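Local coordinates for protein aminotransferase class I and II (Streptococcus suis 89/1591, PDB 3OP7) that probably transfers amino groups between amino acids and keto acids, using pyridoxal phosphate held as a Schiff base on a lysine, at residues I190-V195 and P205-V210; I215-L220 and G232-N237. All coordinates share one frame; numbering follows the deposited sequence.

Contact 1 of 2, residues I190-V195 and P205-V210. With EDO (1,2-ethanediol), chain K.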
loop_
_atom_site.group_PDB
_atom_site.type_symbol
_atom_site.label_atom_id
_atom_site.label_comp_id
_atom_site.label_asym_id
_atom_site.label_seq_id
_atom_site.Cartn_x
_atom_site.Cartn_y
_atom_site.Cartn_z
ATOM N N ILE A 190 18.350 8.023 -10.273
ATOM C CA ILE A 190 17.902 9.119 -9.408
ATOM C C ILE A 190 16.396 8.985 -9.205
ATOM O O ILE A 190 15.614 9.104 -10.151
ATOM C CB ILE A 190 18.224 10.529 -9.968
ATOM C CG1 ILE A 190 19.740 10.753 -10.116
ATOM C CG2 ILE A 190 17.616 11.589 -9.010
ATOM C CD1 ILE A 190 20.136 12.033 -10.854
ATOM N N LEU A 191 16.002 8.677 -7.970
ATOM C CA LEU A 191 14.603 8.595 -7.582
ATOM C C LEU A 191 14.259 10.013 -7.134
ATOM O O LEU A 191 14.957 10.595 -6.266
ATOM C CB LEU A 191 14.426 7.685 -6.395
ATOM C CG LEU A 191 13.043 7.710 -5.688
ATOM C CD1 LEU A 191 11.861 7.492 -6.712
ATOM C CD2 LEU A 191 12.959 6.670 -4.532
ATOM N N SER A 192 13.258 10.607 -7.762
ATOM C CA SER A 192 12.799 11.940 -7.387
ATOM C C SER A 192 11.303 11.937 -7.026
ATOM O O SER A 192 10.447 11.663 -7.867
ATOM C CB SER A 192 13.069 12.902 -8.546
ATOM O OG SER A 192 12.707 14.232 -8.197
ATOM N N ASP A 193 11.008 12.134 -5.748
ATOM C CA ASP A 193 9.658 12.263 -5.270
ATOM C C ASP A 193 9.206 13.710 -5.545
ATOM O O ASP A 193 9.733 14.691 -4.967
ATOM C CB ASP A 193 9.615 11.885 -3.787
ATOM C CG ASP A 193 8.269 12.167 -3.110
ATOM O OD1 ASP A 193 7.494 13.029 -3.562
ATOM O OD2 ASP A 193 8.065 11.611 -2.029
ATOM N N GLU A 194 8.302 13.814 -6.503
ATOM C CA GLU A 194 7.864 15.046 -7.069
ATOM C C GLU A 194 6.436 15.410 -6.728
ATOM O O GLU A 194 5.781 16.128 -7.481
ATOM C CB GLU A 194 8.129 15.047 -8.592
ATOM C CG GLU A 194 9.621 14.933 -8.857
ATOM C CD GLU A 194 10.070 14.705 -10.291
ATOM O OE1 GLU A 194 9.258 14.324 -11.152
ATOM O OE2 GLU A 194 11.289 14.963 -10.547
ATOM N N VAL A 195 5.938 14.965 -5.581
ATOM C CA VAL A 195 4.567 15.337 -5.197
ATOM C C VAL A 195 4.327 16.851 -5.141
ATOM O O VAL A 195 3.191 17.282 -5.387
ATOM C CB VAL A 195 4.088 14.670 -3.855
ATOM C CG1 VAL A 195 4.011 13.117 -4.017
ATOM C CG2 VAL A 195 4.946 15.060 -2.647
ATOM N N PRO A 205 11.904 20.853 -14.481
ATOM C CA PRO A 205 11.547 19.613 -15.127
ATOM C C PRO A 205 11.494 18.479 -14.119
ATOM O O PRO A 205 12.123 18.543 -13.051
ATOM C CB PRO A 205 12.700 19.390 -16.117
ATOM C CG PRO A 205 13.880 20.101 -15.495
ATOM C CD PRO A 205 13.258 21.306 -14.877
ATOM N N SER A 206 10.725 17.456 -14.456
ATOM C CA SER A 206 10.808 16.149 -13.779
ATOM C C SER A 206 12.167 15.512 -14.043
ATOM O O SER A 206 12.765 15.699 -15.110
ATOM C CB SER A 206 9.714 15.222 -14.274
ATOM O OG SER A 206 9.865 13.917 -13.705
ATOM N N ILE A 207 12.636 14.739 -13.078
ATOM C CA ILE A 207 13.865 13.960 -13.256
ATOM C C ILE A 207 13.851 13.154 -14.520
ATOM O O ILE A 207 14.840 13.060 -15.226
ATOM C CB ILE A 207 14.218 13.077 -12.005
ATOM C CG1 ILE A 207 15.703 12.737 -11.990
ATOM C CG2 ILE A 207 13.364 11.791 -11.843
ATOM C CD1 ILE A 207 16.671 13.940 -11.931
ATOM N N ILE A 208 12.710 12.558 -14.835
ATOM C CA ILE A 208 12.651 11.733 -16.028
ATOM C C ILE A 208 12.714 12.518 -17.353
ATOM O O ILE A 208 12.985 11.927 -18.400
ATOM C CB ILE A 208 11.395 10.869 -15.976
ATOM C CG1 ILE A 208 11.573 9.640 -16.874
ATOM C CG2 ILE A 208 10.174 11.731 -16.262
ATOM C CD1 ILE A 208 10.414 8.657 -16.825
ATOM N N GLU A 209 12.529 13.836 -17.307
ATOM C CA GLU A 209 12.690 14.705 -18.479
ATOM C C GLU A 209 14.150 15.130 -18.705
ATOM O O GLU A 209 14.484 15.693 -19.780
ATOM C CB GLU A 209 11.775 15.942 -18.345
ATOM C CG GLU A 209 10.281 15.588 -18.391
ATOM C CD GLU A 209 9.350 16.725 -18.028
ATOM O OE1 GLU A 209 9.606 17.521 -17.090
ATOM O OE2 GLU A 209 8.278 16.787 -18.662
ATOM N N VAL A 210 15.001 14.907 -17.706
ATOM C CA VAL A 210 16.414 15.230 -17.835
ATOM C C VAL A 210 17.358 14.038 -17.747
ATOM O O VAL A 210 18.564 14.218 -17.956
ATOM C CB VAL A 210 16.850 16.323 -16.825
ATOM C CG1 VAL A 210 16.187 17.686 -17.148
ATOM C CG2 VAL A 210 16.582 15.931 -15.404
HETATM C C1 EDO K . 10.073 19.434 -20.347
HETATM O O1 EDO K . 11.343 19.011 -20.873
HETATM C C2 EDO K . 10.279 20.251 -19.072
HETATM O O2 EDO K . 9.225 20.104 -18.102
HETATM O O HOH W 1 12.088 17.551 -10.482
#
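Three donors converge on OE2 of Glu194, the carboxylate that ties the end of strand 189-193 to the turn entering the short helix at 207-210. Ile207 N donates a nearly straight bond to Glu194 OE2 (2.9 Å, 168° at the hydrogen), using its syn lone pair. Ser192 OG reaches the same oxygen from the anti side, tilted 32° out of the carboxylate plane. The third donor is a water, which also donates to Pro205 O and so links the carboxylate to the backbone ahead of the helix. The other oxygen, Glu194 OE1, accepts from Ser206 OG at 2.7 Å, again through its syn lone pair. The carboxylate therefore grips the turn with both oxygens, which fixes its rotation, and these donors would probably favour its charged form although the group is buried.

Ser206 is the N-cap. Its OG accepts a weak bond from Ile208 N while donating to Glu194, and Ser206 N donates to Glu209 OE1 at 2.9 Å, completing a capping box. An ethanediol, probably from the crystallisation liquor, donates to that same Glu209 oxygen.

Beside this polar group, Ile207 points its side chain at the strand, between Ile190 and Ser192. Ile207 CG1, anti to the backbone N (chi1 -158°), reaches Ile190 CG2 at 3.7 Å, the two side chains crossing at about a right angle. Ile207 CG2 instead presses on Ser192 CB, a tight 3.5 Å contact. Next to Glu194, Asp193 OD1 accepts from Val195 N in an Asx turn, and its OD2 bonds N1 of the cofactor-bearing residue 222. An aspartate paired with the pyridine nitrogen at the end of a central strand is a hallmark of fold type I pyridoxal phosphate enzymes.

Contact 2 of 2, residues I215-L220 and G232-N237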
loop_
_atom_site.group_PDB
_atom_site.type_symbol
_atom_site.label_atom_id
_atom_site.label_comp_id
_atom_site.label_asym_id
_atom_site.label_seq_id
_atom_site.Cartn_x
_atom_site.Cartn_y
_atom_site.Cartn_z
ATOM N N ILE A 215 13.745 8.331 -12.071
ATOM C CA ILE A 215 12.541 7.564 -11.658
ATOM C C ILE A 215 11.693 8.614 -10.931
ATOM O O ILE A 215 12.110 9.132 -9.878
ATOM C CB ILE A 215 12.865 6.387 -10.727
ATOM C CG1 ILE A 215 13.807 5.387 -11.403
ATOM C CG2 ILE A 215 11.545 5.692 -10.236
ATOM C CD1 ILE A 215 14.347 4.325 -10.454
ATOM N N ALA A 216 10.581 9.016 -11.558
ATOM C CA ALA A 216 9.680 10.031 -11.032
ATOM C C ALA A 216 8.555 9.414 -10.239
ATOM O O ALA A 216 7.923 8.469 -10.717
ATOM C CB ALA A 216 9.100 10.864 -12.177
ATOM N N VAL A 217 8.356 9.920 -9.022
ATOM C CA VAL A 217 7.272 9.496 -8.170
ATOM C C VAL A 217 6.379 10.709 -8.012
ATOM O O VAL A 217 6.829 11.853 -7.792
ATOM C CB VAL A 217 7.766 8.935 -6.812
ATOM C CG1 VAL A 217 6.665 9.003 -5.726
ATOM C CG2 VAL A 217 8.276 7.488 -6.985
ATOM N N ASN A 218 5.072 10.496 -8.155
ATOM C CA ASN A 218 4.152 11.606 -7.997
ATOM C C ASN A 218 2.786 11.078 -7.532
ATOM O O ASN A 218 2.593 9.876 -7.363
ATOM C CB ASN A 218 4.046 12.412 -9.292
ATOM C CG ASN A 218 3.771 13.937 -9.064
ATOM O OD1 ASN A 218 3.013 14.316 -8.164
ATOM N ND2 ASN A 218 4.419 14.824 -9.877
ATOM N N SER A 219 1.869 12.001 -7.285
ATOM C CA SER A 219 0.508 11.593 -6.899
ATOM C C SER A 219 -0.492 12.722 -6.984
ATOM O O SER A 219 -0.144 13.863 -7.255
ATOM C CB SER A 219 0.487 11.003 -5.526
ATOM O OG SER A 219 0.415 11.941 -4.519
ATOM N N LEU A 220 -1.744 12.374 -6.743
ATOM C CA LEU A 220 -2.829 13.346 -6.784
ATOM C C LEU A 220 -3.074 13.954 -5.412
ATOM O O LEU A 220 -4.007 14.741 -5.261
ATOM C CB LEU A 220 -4.097 12.753 -7.334
ATOM C CG LEU A 220 -3.990 12.222 -8.792
ATOM C CD1 LEU A 220 -5.290 11.552 -9.282
ATOM C CD2 LEU A 220 -3.559 13.319 -9.776
ATOM N N GLY A 232 -1.208 7.421 -6.760
ATOM C CA GLY A 232 0.043 7.921 -7.231
ATOM C C GLY A 232 0.551 7.149 -8.430
ATOM O O GLY A 232 -0.184 6.304 -8.999
ATOM N N TRP A 233 1.785 7.455 -8.835
ATOM C CA TRP A 233 2.410 6.664 -9.871
ATOM C C TRP A 233 3.919 6.740 -9.793
ATOM O O TRP A 233 4.495 7.639 -9.168
ATOM C CB TRP A 233 1.965 7.158 -11.253
ATOM C CG TRP A 233 2.276 8.594 -11.577
ATOM C CD1 TRP A 233 3.445 9.073 -12.154
ATOM C CD2 TRP A 233 1.462 9.761 -11.338
ATOM N NE1 TRP A 233 3.364 10.435 -12.319
ATOM C CE2 TRP A 233 2.163 10.871 -11.841
ATOM C CE3 TRP A 233 0.195 9.974 -10.773
ATOM C CZ2 TRP A 233 1.643 12.163 -11.773
ATOM C CZ3 TRP A 233 -0.310 11.243 -10.727
ATOM C CH2 TRP A 233 0.416 12.313 -11.213
ATOM N N VAL A 234 4.529 5.763 -10.460
ATOM C CA VAL A 234 5.919 5.842 -10.861
ATOM C C VAL A 234 6.012 6.014 -12.380
ATOM O O VAL A 234 5.276 5.320 -13.127
ATOM C CB VAL A 234 6.651 4.540 -10.490
ATOM C CG1 VAL A 234 8.142 4.637 -10.839
ATOM C CG2 VAL A 234 6.406 4.200 -9.029
ATOM N N ALA A 235 6.900 6.907 -12.815
ATOM C CA ALA A 235 7.258 7.055 -14.202
ATOM C C ALA A 235 8.728 6.689 -14.295
ATOM O O ALA A 235 9.538 7.235 -13.580
ATOM C CB ALA A 235 7.018 8.469 -14.712
ATOM N N ALA A 236 9.083 5.742 -15.152
ATOM C CA ALA A 236 10.481 5.320 -15.253
ATOM C C ALA A 236 10.769 4.818 -16.665
ATOM O O ALA A 236 9.854 4.670 -17.477
ATOM C CB ALA A 236 10.763 4.227 -14.238
ATOM N N ASN A 237 12.037 4.549 -16.972
ATOM C CA ASN A 237 12.323 3.885 -18.266
ATOM C C ASN A 237 11.696 2.498 -18.379
ATOM O O ASN A 237 11.242 1.907 -17.394
ATOM C CB ASN A 237 13.804 3.869 -18.626
ATOM C CG ASN A 237 14.640 2.954 -17.742
ATOM O OD1 ASN A 237 14.221 1.844 -17.398
ATOM N ND2 ASN A 237 15.898 3.370 -17.483
#
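The indole of Trp233 lies over Asn218, whose CB sits 3.3 Å above the ring plane, displaced toward the rim and closest to CE2 and CZ2. Ser219 N lies over the same face, farther from the plane. Amide and ring are inclined by 26°, and the two side chains run alongside each other. At the edge of the indole, Leu220 CD2 approaches Trp233 CZ3 in plane at 4.0 Å. A chi1 of 59° places the ring between the backbone N and carbonyl carbon of Trp233, folding it across the neighbouring strand; its NE1 donates to Tyr76.

Beneath the ring the backbones pair antiparallel, at 162° between strand directions. Asn218 and Trp233 exchange two bonds, of which Trp233 N to Asn218 O (2.9 Å) comes from well above the carbonyl plane. Ala216 and Ala235 form the other hydrogen-bonded pair, with Ala235 N meeting Ala216 O at 2.8 Å. On the face bearing Val217 and Val234, Ile215 CG2 packs on Val234 CG1 at 3.6 Å, and helix 89-101 covers these residues. At the far end Gly232 lets the chains close to 3.7 Å between Gly232 CA and Ser219 CA.

Ser219 OG accepts from Ser221 N and also bonds the cofactor phosphate oxygen OP1, so this ladder leads into the phosphate-binding end of the site. Strand 232-235, running against the parallel strands of the seven-stranded core of the sheet, is characteristic of the large domain of fold type I aminotransferases.

Overall arrangement
The two contacts follow in series along the chain, contact 1 closing before contact 2 opens, with their centres about 8 Å apart. Both belong to the central mixed sheet, where strands 189-193, 214-219 and 232-235 are successive neighbours. Contact 1 lies within the beta-alpha-beta unit joining the first two by way of helix 207-210; contact 2 adds the antiparallel third. They meet directly through the parallel pairing of the first two strands, including probable hydrogen bonds from Glu194 N to Val217 O and from Ile215 N to Ile190 O. Together they bring Asp193 and Ser219 to the cofactor, one at its ring nitrogen and the other at its phosphate.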